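Local coordinates for A rubisco-like protein (Burkholderia fungorum, PDB 3NWR) that probably acts on a small enolisable metabolite with the help of a metal ion, as its RuBisCO-family relatives do, though its own substrate is not established, at residues 29-38 against 112-123; 262-271 against 304-313. One frame throughout, in Å; residues are numbered along the deposited sequence.

The two contacts show how a RuBisCO-type chain is built from two domains, each with its own packing, joined through a shared helix. Contact 1 (29-38 with 112-123) belongs to the N-terminal domain, contact 2 (262-271 with 304-313) to the catalytic barrel, and along the chain the first closes before the second opens. Their centres lie 22 Å apart and their nearest atoms about 5 Å, without touching. Helix 107-114 connects them: its end takes part in contact 1, while its Leu107 and Leu110 pack on Phe267 and Leu307 of contact 2. Both contacts also reach the second subunit. The carboxylated Lys195, the probable metal-binding residue as in RuBisCO, belongs to neither contact.

Contact 1 of 2, residues 29-38 against 112-123; sequences RVADVMAGEQ and ATVAGNLYDLGE. With SO4 (sulfate ion), chain D.
Gln38 and Leu118 meet where helix 27-37 ends: Gln38 CD lies 3.6 Å from Leu118 CG, and the amide turns to the C-terminal end of helix 107-114. There NE2 of Gln38 donates to Thr113 O at 2.9 Å, a nearly straight bond (169°) in the amide plane that arrives from above the carbonyl plane. The bend at chi2 (-49°) folds the amide into this position. A water accepts from Gln38 NE2 and Asn117 N while donating to Ala112 O, tying the helix end to the following 3-10 turn. One turn back, Met34 crosses Leu118 at about a right angle, CB 3.6 Å from Leu118 CD2, and its CG presses tightly on Leu121 CD1. Farther back, Val30 and Val33 pack on Glu123, whose OE2 lies 3.8 Å from Arg29 NH2, well out of the guanidinium plane: a long salt bridge of charges alone, with no N-H aimed at the oxygen. Arg29 NH1 donates to O3 of a sulfate, probably from the crystallisation liquor. Behind this layer, Ile94 and Ile21 of the sheet back Met34, and Tyr19 backs Leu118. Two helices side by side on a four-stranded antiparallel sheet characterise the RuBisCO N-terminal alpha/beta domain.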
loop_
_atom_site.group_PDB
_atom_site.type_symbol
_atom_site.label_atom_id
_atom_site.label_comp_id
_atom_site.label_asym_id
_atom_site.label_seq_id
_atom_site.Cartn_x
_atom_site.Cartn_y
_atom_site.Cartn_z
ATOM N N ARG A 29 -25.161 -0.083 -13.704
ATOM C CA ARG A 29 -24.366 0.623 -14.704
ATOM C C ARG A 29 -22.961 0.882 -14.171
ATOM O O ARG A 29 -21.969 0.687 -14.877
ATOM C CB ARG A 29 -25.022 1.944 -15.091
ATOM C CG ARG A 29 -24.285 2.670 -16.205
ATOM C CD ARG A 29 -24.521 4.171 -16.151
ATOM N NE ARG A 29 -23.285 4.904 -16.409
ATOM C CZ ARG A 29 -22.990 6.079 -15.864
ATOM N NH1 ARG A 29 -23.847 6.656 -15.034
ATOM N NH2 ARG A 29 -21.838 6.676 -16.150
ATOM N N VAL A 30 -22.889 1.320 -12.919
ATOM C CA VAL A 30 -21.609 1.608 -12.292
ATOM C C VAL A 30 -20.772 0.342 -12.187
ATOM O O VAL A 30 -19.570 0.372 -12.447
ATOM C CB VAL A 30 -21.802 2.289 -10.920
ATOM C CG1 VAL A 30 -20.464 2.531 -10.231
ATOM C CG2 VAL A 30 -22.554 3.606 -11.113
ATOM N N ALA A 31 -21.404 -0.774 -11.830
ATOM C CA ALA A 31 -20.686 -2.042 -11.749
ATOM C C ALA A 31 -20.062 -2.388 -13.095
ATOM O O ALA A 31 -18.938 -2.884 -13.163
ATOM C CB ALA A 31 -21.623 -3.159 -11.279
ATOM N N ASP A 32 -20.770 -2.120 -14.187
ATOM C CA ASP A 32 -20.195 -2.445 -15.482
ATOM C C ASP A 32 -19.109 -1.451 -15.904
ATOM O O ASP A 32 -18.168 -1.817 -16.609
ATOM C CB ASP A 32 -21.256 -2.592 -16.567
ATOM C CG ASP A 32 -20.696 -3.228 -17.825
ATOM O OD1 ASP A 32 -20.301 -4.416 -17.771
ATOM O OD2 ASP A 32 -20.638 -2.534 -18.856
ATOM N N VAL A 33 -19.237 -0.198 -15.474
ATOM C CA VAL A 33 -18.146 0.756 -15.632
ATOM C C VAL A 33 -16.893 0.194 -14.953
ATOM O O VAL A 33 -15.812 0.184 -15.541
ATOM C CB VAL A 33 -18.487 2.129 -15.040
ATOM C CG1 VAL A 33 -17.222 2.973 -14.897
ATOM C CG2 VAL A 33 -19.509 2.845 -15.914
ATOM N N MET A 34 -17.050 -0.291 -13.724
ATOM C CA MET A 34 -15.937 -0.914 -13.006
ATOM C C MET A 34 -15.341 -2.084 -13.777
ATOM O O MET A 34 -14.122 -2.185 -13.940
ATOM C CB MET A 34 -16.389 -1.382 -11.620
ATOM C CG MET A 34 -16.889 -0.260 -10.754
ATOM S SD MET A 34 -17.577 -0.873 -9.202
ATOM C CE MET A 34 -16.102 -1.667 -8.544
ATOM N N ALA A 35 -16.204 -2.976 -14.253
ATOM C CA ALA A 35 -15.758 -4.146 -14.998
ATOM C C ALA A 35 -14.981 -3.739 -16.247
ATOM O O ALA A 35 -13.924 -4.304 -16.553
ATOM C CB ALA A 35 -16.955 -5.016 -15.376
ATOM N N GLY A 36 -15.504 -2.752 -16.966
ATOM C CA GLY A 36 -14.883 -2.305 -18.199
ATOM C C GLY A 36 -13.560 -1.613 -17.954
ATOM O O GLY A 36 -12.566 -1.888 -18.633
ATOM N N GLU A 37 -13.543 -0.711 -16.979
ATOM C CA GLU A 37 -12.340 0.062 -16.701
ATOM C C GLU A 37 -11.179 -0.812 -16.250
ATOM O O GLU A 37 -10.025 -0.515 -16.556
ATOM C CB GLU A 37 -12.624 1.143 -15.660
ATOM C CG GLU A 37 -13.453 2.279 -16.218
ATOM C CD GLU A 37 -12.741 2.975 -17.359
ATOM O OE1 GLU A 37 -11.683 3.590 -17.099
ATOM O OE2 GLU A 37 -13.224 2.888 -18.511
ATOM N N GLN A 38 -11.487 -1.894 -15.542
ATOM C CA GLN A 38 -10.451 -2.781 -15.011
ATOM C C GLN A 38 -10.101 -3.903 -15.982
ATOM O O GLN A 38 -9.330 -4.805 -15.649
ATOM C CB GLN A 38 -10.874 -3.363 -13.664
ATOM C CG GLN A 38 -11.096 -2.313 -12.574
ATOM C CD GLN A 38 -9.946 -1.326 -12.457
ATOM O OE1 GLN A 38 -10.068 -0.162 -12.851
ATOM N NE2 GLN A 38 -8.825 -1.784 -11.913
ATOM N N ALA A 112 -3.503 -4.402 -9.056
ATOM C CA ALA A 112 -3.856 -3.238 -9.867
ATOM C C ALA A 112 -5.200 -3.451 -10.548
ATOM O O ALA A 112 -5.896 -2.491 -10.882
ATOM C CB ALA A 112 -2.775 -2.976 -10.914
ATOM N N THR A 113 -5.543 -4.718 -10.769
ATOM C CA THR A 113 -6.749 -5.070 -11.513
ATOM C C THR A 113 -7.977 -5.098 -10.611
ATOM O O THR A 113 -8.994 -4.481 -10.929
ATOM C CB THR A 113 -6.584 -6.433 -12.213
ATOM O OG1 THR A 113 -5.475 -6.375 -13.119
ATOM C CG2 THR A 113 -7.849 -6.783 -13.004
ATOM N N VAL A 114 -7.890 -5.808 -9.489
ATOM C CA VAL A 114 -9.044 -5.941 -8.592
ATOM C C VAL A 114 -9.187 -4.800 -7.603
ATOM O O VAL A 114 -10.235 -4.650 -6.978
ATOM C CB VAL A 114 -9.037 -7.276 -7.827
ATOM C CG1 VAL A 114 -9.096 -8.445 -8.815
ATOM C CG2 VAL A 114 -7.817 -7.376 -6.909
ATOM N N ALA A 115 -8.148 -3.996 -7.440
ATOM C CA ALA A 115 -8.290 -2.839 -6.571
ATOM C C ALA A 115 -8.022 -1.575 -7.399
ATOM O O ALA A 115 -8.955 -0.917 -7.871
ATOM C CB ALA A 115 -7.388 -2.973 -5.343
ATOM N N GLY A 116 -6.755 -1.270 -7.612
ATOM C CA GLY A 116 -6.332 -0.180 -8.476
ATOM C C GLY A 116 -7.158 1.096 -8.517
ATOM O O GLY A 116 -7.529 1.641 -7.478
ATOM N N ASN A 117 -7.425 1.568 -9.735
ATOM C CA ASN A 117 -8.110 2.839 -9.970
ATOM C C ASN A 117 -9.601 2.806 -9.618
ATOM O O ASN A 117 -10.255 3.841 -9.668
ATOM C CB ASN A 117 -7.955 3.278 -11.440
ATOM C CG ASN A 117 -6.704 4.128 -11.705
ATOM O OD1 ASN A 117 -5.898 4.400 -10.811
ATOM N ND2 ASN A 117 -6.559 4.568 -12.962
ATOM N N LEU A 118 -10.142 1.639 -9.265
ATOM C CA LEU A 118 -11.569 1.553 -8.927
ATOM C C LEU A 118 -11.953 2.537 -7.834
ATOM O O LEU A 118 -13.066 3.061 -7.815
ATOM C CB LEU A 118 -11.944 0.147 -8.462
ATOM C CG LEU A 118 -12.016 -0.941 -9.518
ATOM C CD1 LEU A 118 -12.313 -2.283 -8.844
ATOM C CD2 LEU A 118 -13.087 -0.583 -10.528
ATOM N N TYR A 119 -11.029 2.772 -6.906
ATOM C CA TYR A 119 -11.312 3.640 -5.779
ATOM C C TYR A 119 -11.526 5.083 -6.195
ATOM O O TYR A 119 -12.129 5.851 -5.455
ATOM C CB TYR A 119 -10.195 3.554 -4.734
ATOM C CG TYR A 119 -10.041 2.152 -4.200
ATOM C CD1 TYR A 119 -11.016 1.592 -3.385
ATOM C CD2 TYR A 119 -8.951 1.381 -4.553
ATOM C CE1 TYR A 119 -10.897 0.299 -2.919
ATOM C CE2 TYR A 119 -8.809 0.097 -4.080
ATOM C CZ TYR A 119 -9.792 -0.440 -3.271
ATOM O OH TYR A 119 -9.650 -1.713 -2.800
ATOM N N ASP A 120 -11.036 5.444 -7.378
ATOM C CA ASP A 120 -11.066 6.842 -7.821
ATOM C C ASP A 120 -12.233 7.190 -8.737
ATOM O O ASP A 120 -12.351 8.338 -9.169
ATOM C CB ASP A 120 -9.772 7.183 -8.567
ATOM C CG ASP A 120 -8.542 7.073 -7.691
ATOM O OD1 ASP A 120 -8.490 7.763 -6.653
ATOM O OD2 ASP A 120 -7.623 6.318 -8.072
ATOM N N LEU A 121 -13.058 6.206 -9.073
ATOM C CA LEU A 121 -14.099 6.423 -10.082
ATOM C C LEU A 121 -14.996 7.598 -9.735
ATOM O O LEU A 121 -15.454 7.729 -8.605
ATOM C CB LEU A 121 -14.948 5.160 -10.269
ATOM C CG LEU A 121 -14.242 3.929 -10.842
ATOM C CD1 LEU A 121 -15.202 2.765 -10.865
ATOM C CD2 LEU A 121 -13.722 4.193 -12.238
ATOM N N GLY A 122 -15.253 8.445 -10.729
ATOM C CA GLY A 122 -16.126 9.587 -10.528
ATOM C C GLY A 122 -17.549 9.171 -10.216
ATOM O O GLY A 122 -18.316 9.944 -9.640
ATOM N N GLU A 123 -17.896 7.938 -10.581
ATOM C CA GLU A 123 -19.250 7.430 -10.367
ATOM C C GLU A 123 -19.566 7.088 -8.914
ATOM O O GLU A 123 -20.734 7.002 -8.537
ATOM C CB GLU A 123 -19.505 6.187 -11.227
ATOM C CG GLU A 123 -19.638 6.458 -12.706
ATOM C CD GLU A 123 -18.307 6.459 -13.428
ATOM O OE1 GLU A 123 -17.251 6.364 -12.762
ATOM O OE2 GLU A 123 -18.315 6.566 -14.675
HETATM S S SO4 D . -27.460 6.596 -14.265
HETATM O O1 SO4 D . -26.658 7.651 -14.876
HETATM O O2 SO4 D . -28.163 7.126 -13.102
HETATM O O3 SO4 D . -26.601 5.491 -13.860
HETATM O O4 SO4 D . -28.431 6.111 -15.243
HETATM O O HOH W 1 -6.412 0.084 -11.846
#

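Contact 2 of 2, residues 262-271 against 304-313; sequences INWCGFSAIQ and YQTLWRLSGV
Successive beta-alpha units of the RuBisCO-type TIM barrel meet here, with the indole of Trp308 acting as a knob in a hole formed by Ile262, Asn263, Phe267 and Ile270. Ile262 covers one face of the indole: its CB stands nearly over the centre of the six-membered ring, 3.5 Å from the centroid, a CH-pi contact. Its CG1 sits between backbone N and carbonyl carbon (chi1 49°), carrying CD1 along the same face to 3.7 Å from Trp308 CD2. Phe267 occupies the opposite face, its ring at 31° to the six-membered ring of Trp308, centroids 4.1 Å apart, an oblique pairing. Ile270 closes the edge, where its CG1 is 3.7 Å from Trp308 CZ3. Beside this apolar core, Tyr304 OH donates to Asn263 OD1 at 2.7 Å, the oxygen lying at the edge of the phenol ring and the hydroxyl tilted from the carbonyl plane. ND2 of Asn263 has its own partner in Asn286 O, which helps fix the rotation of the amide. At the far end, Ser311 OG approaches Ile270 CG2 while donating to Trp308 O, which also accepts from Ser311 N. The axes of 267-271 and 304-309 run at 45° to each other, 11.4 Å apart at their closest; strand 280-284 lines Ile262, Ile270 and Val313, strand 315-319 supports Tyr304 and Trp308 through Met316, and helix 107-114 packs on Phe267 and Leu307.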
loop_
_atom_site.group_PDB
_atom_site.type_symbol
_atom_site.label_atom_id
_atom_site.label_comp_id
_atom_site.label_asym_id
_atom_site.label_seq_id
_atom_site.Cartn_x
_atom_site.Cartn_y
_atom_site.Cartn_z
ATOM N N ILE A 262 4.861 -5.719 5.310
ATOM C CA ILE A 262 4.439 -6.070 3.954
ATOM C C ILE A 262 3.925 -4.911 3.099
ATOM O O ILE A 262 4.234 -4.836 1.917
ATOM C CB ILE A 262 3.410 -7.217 3.957
ATOM C CG1 ILE A 262 2.278 -6.939 4.962
ATOM C CG2 ILE A 262 4.121 -8.533 4.291
ATOM C CD1 ILE A 262 1.079 -7.927 4.864
ATOM N N ASN A 263 3.122 -4.021 3.676
ATOM C CA ASN A 263 2.533 -2.966 2.861
ATOM C C ASN A 263 3.583 -2.063 2.224
ATOM O O ASN A 263 3.423 -1.616 1.090
ATOM C CB ASN A 263 1.551 -2.132 3.668
ATOM C CG ASN A 263 0.371 -2.940 4.131
ATOM O OD1 ASN A 263 -0.212 -3.709 3.348
ATOM N ND2 ASN A 263 0.022 -2.805 5.408
ATOM N N TRP A 264 4.659 -1.816 2.960
ATOM C CA TRP A 264 5.670 -0.876 2.500
ATOM C C TRP A 264 6.754 -1.572 1.696
ATOM O O TRP A 264 7.404 -0.959 0.844
ATOM C CB TRP A 264 6.261 -0.139 3.704
ATOM C CG TRP A 264 5.203 0.331 4.666
ATOM C CD1 TRP A 264 5.137 0.067 6.000
ATOM C CD2 TRP A 264 4.044 1.121 4.354
ATOM N NE1 TRP A 264 4.017 0.653 6.543
ATOM C CE2 TRP A 264 3.332 1.308 5.557
ATOM C CE3 TRP A 264 3.549 1.695 3.183
ATOM C CZ2 TRP A 264 2.147 2.043 5.616
ATOM C CZ3 TRP A 264 2.362 2.427 3.247
ATOM C CH2 TRP A 264 1.690 2.596 4.455
ATOM N N CYS A 265 6.936 -2.860 1.948
ATOM C CA CYS A 265 7.842 -3.679 1.148
ATOM C C CYS A 265 7.248 -3.933 -0.230
ATOM O O CYS A 265 7.952 -3.809 -1.246
ATOM C CB CYS A 265 8.119 -5.005 1.855
ATOM S SG CYS A 265 9.162 -4.834 3.328
ATOM N N GLY A 266 5.953 -4.265 -0.264
ATOM C CA GLY A 266 5.250 -4.522 -1.512
ATOM C C GLY A 266 5.230 -5.968 -1.968
ATOM O O GLY A 266 6.135 -6.748 -1.648
ATOM N N PHE A 267 4.202 -6.324 -2.736
ATOM C CA PHE A 267 4.098 -7.689 -3.248
ATOM C C PHE A 267 5.342 -8.072 -4.052
ATOM O O PHE A 267 5.819 -9.198 -3.954
ATOM C CB PHE A 267 2.869 -7.849 -4.148
ATOM C CG PHE A 267 1.548 -7.613 -3.454
ATOM C CD1 PHE A 267 1.111 -8.483 -2.460
ATOM C CD2 PHE A 267 0.733 -6.541 -3.812
ATOM C CE1 PHE A 267 -0.118 -8.290 -1.817
ATOM C CE2 PHE A 267 -0.502 -6.332 -3.187
ATOM C CZ PHE A 267 -0.933 -7.214 -2.185
ATOM N N SER A 268 5.849 -7.143 -4.864
ATOM C CA SER A 268 6.994 -7.434 -5.729
ATOM C C SER A 268 8.221 -7.846 -4.928
ATOM O O SER A 268 8.926 -8.803 -5.285
ATOM C CB SER A 268 7.333 -6.204 -6.584
ATOM O OG SER A 268 6.250 -5.895 -7.433
ATOM N N ALA A 269 8.491 -7.118 -3.853
ATOM C CA ALA A 269 9.643 -7.419 -3.009
ATOM C C ALA A 269 9.438 -8.701 -2.217
ATOM O O ALA A 269 10.343 -9.541 -2.126
ATOM C CB ALA A 269 9.936 -6.264 -2.055
ATOM N N ILE A 270 8.259 -8.854 -1.623
ATOM C CA ILE A 270 8.053 -10.008 -0.756
ATOM C C ILE A 270 8.055 -11.326 -1.525
ATOM O O ILE A 270 8.625 -12.317 -1.052
ATOM C CB ILE A 270 6.791 -9.856 0.114
ATOM C CG1 ILE A 270 6.916 -8.637 1.041
ATOM C CG2 ILE A 270 6.530 -11.140 0.905
ATOM C CD1 ILE A 270 8.112 -8.650 1.996
ATOM N N GLN A 271 7.447 -11.352 -2.708
ATOM C CA GLN A 271 7.455 -12.583 -3.493
ATOM C C GLN A 271 8.891 -12.970 -3.849
ATOM O O GLN A 271 9.263 -14.145 -3.773
ATOM C CB GLN A 271 6.570 -12.474 -4.740
ATOM C CG GLN A 271 6.526 -13.786 -5.505
ATOM C CD GLN A 271 5.551 -13.802 -6.659
ATOM O OE1 GLN A 271 4.854 -12.820 -6.932
ATOM N NE2 GLN A 271 5.491 -14.934 -7.346
ATOM N N TYR A 304 -7.549 -8.873 1.227
ATOM C CA TYR A 304 -6.190 -8.473 1.577
ATOM C C TYR A 304 -5.298 -9.691 1.833
ATOM O O TYR A 304 -4.194 -9.808 1.275
ATOM C CB TYR A 304 -6.255 -7.595 2.828
ATOM C CG TYR A 304 -4.936 -7.058 3.342
ATOM C CD1 TYR A 304 -4.267 -6.030 2.676
ATOM C CD2 TYR A 304 -4.386 -7.550 4.526
ATOM C CE1 TYR A 304 -3.057 -5.531 3.175
ATOM C CE2 TYR A 304 -3.192 -7.053 5.029
ATOM C CZ TYR A 304 -2.541 -6.045 4.353
ATOM O OH TYR A 304 -1.365 -5.559 4.877
ATOM N N GLN A 305 -5.770 -10.596 2.688
ATOM C CA GLN A 305 -4.989 -11.778 3.062
ATOM C C GLN A 305 -4.866 -12.766 1.903
ATOM O O GLN A 305 -3.890 -13.501 1.818
ATOM C CB GLN A 305 -5.565 -12.447 4.321
ATOM C CG GLN A 305 -6.959 -13.059 4.150
ATOM C CD GLN A 305 -6.932 -14.560 3.931
ATOM O OE1 GLN A 305 -6.197 -15.286 4.601
ATOM N NE2 GLN A 305 -7.774 -15.040 3.008
ATOM N N THR A 306 -5.846 -12.773 1.001
ATOM C CA THR A 306 -5.703 -13.576 -0.213
ATOM C C THR A 306 -4.494 -13.107 -1.022
ATOM O O THR A 306 -3.605 -13.906 -1.351
ATOM C CB THR A 306 -6.962 -13.521 -1.087
ATOM O OG1 THR A 306 -8.064 -14.105 -0.380
ATOM C CG2 THR A 306 -6.736 -14.284 -2.385
ATOM N N LEU A 307 -4.453 -11.809 -1.331
ATOM C CA LEU A 307 -3.341 -11.266 -2.101
ATOM C C LEU A 307 -2.017 -11.507 -1.395
ATOM O O LEU A 307 -1.054 -11.967 -2.012
ATOM C CB LEU A 307 -3.543 -9.777 -2.342
ATOM C CG LEU A 307 -4.763 -9.419 -3.181
ATOM C CD1 LEU A 307 -4.948 -7.914 -3.139
ATOM C CD2 LEU A 307 -4.577 -9.908 -4.610
ATOM N N TRP A 308 -1.958 -11.212 -0.101
ATOM C CA TRP A 308 -0.704 -11.416 0.626
ATOM C C TRP A 308 -0.266 -12.877 0.713
ATOM O O TRP A 308 0.915 -13.179 0.642
ATOM C CB TRP A 308 -0.710 -10.689 1.986
ATOM C CG TRP A 308 -0.357 -9.274 1.738
ATOM C CD1 TRP A 308 -1.187 -8.176 1.757
ATOM C CD2 TRP A 308 0.913 -8.812 1.305
ATOM N NE1 TRP A 308 -0.476 -7.048 1.389
ATOM C CE2 TRP A 308 0.816 -7.421 1.112
ATOM C CE3 TRP A 308 2.143 -9.445 1.084
ATOM C CZ2 TRP A 308 1.907 -6.649 0.699
ATOM C CZ3 TRP A 308 3.210 -8.685 0.672
ATOM C CH2 TRP A 308 3.088 -7.301 0.480
ATOM N N ARG A 309 -1.222 -13.792 0.834
ATOM C CA ARG A 309 -0.851 -15.197 0.899
ATOM C C ARG A 309 -0.232 -15.687 -0.415
ATOM O O ARG A 309 0.575 -16.618 -0.414
ATOM C CB ARG A 309 -2.050 -16.032 1.335
ATOM C CG ARG A 309 -2.243 -15.969 2.843
ATOM C CD ARG A 309 -3.591 -16.503 3.294
ATOM N NE ARG A 309 -3.741 -17.932 3.039
ATOM C CZ ARG A 309 -4.812 -18.624 3.407
ATOM N NH1 ARG A 309 -4.889 -19.925 3.145
ATOM N NH2 ARG A 309 -5.811 -18.007 4.043
ATOM N N LEU A 310 -0.575 -15.044 -1.527
ATOM C CA LEU A 310 0.046 -15.390 -2.809
ATOM C C LEU A 310 1.545 -15.083 -2.842
ATOM O O LEU A 310 2.268 -15.605 -3.699
ATOM C CB LEU A 310 -0.662 -14.706 -3.987
ATOM C CG LEU A 310 -2.148 -15.054 -4.143
ATOM C CD1 LEU A 310 -2.791 -14.227 -5.259
ATOM C CD2 LEU A 310 -2.341 -16.547 -4.409
ATOM N N SER A 311 2.022 -14.237 -1.930
ATOM C CA SER A 311 3.461 -13.958 -1.859
ATOM C C SER A 311 4.215 -14.986 -1.026
ATOM O O SER A 311 5.447 -14.980 -0.980
ATOM C CB SER A 311 3.736 -12.562 -1.298
ATOM O OG SER A 311 3.469 -12.519 0.092
ATOM N N GLY A 312 3.482 -15.859 -0.342
ATOM C CA GLY A 312 4.113 -16.951 0.378
ATOM C C GLY A 312 4.411 -16.703 1.846
ATOM O O GLY A 312 5.152 -17.472 2.472
ATOM N N VAL A 313 3.837 -15.642 2.413
ATOM C CA VAL A 313 4.015 -15.387 3.843
ATOM C C VAL A 313 3.497 -16.554 4.700
ATOM O O VAL A 313 2.589 -17.280 4.292
ATOM C CB VAL A 313 3.347 -14.076 4.287
ATOM C CG1 VAL A 313 3.970 -12.896 3.541
ATOM C CG2 VAL A 313 1.838 -14.130 4.053
#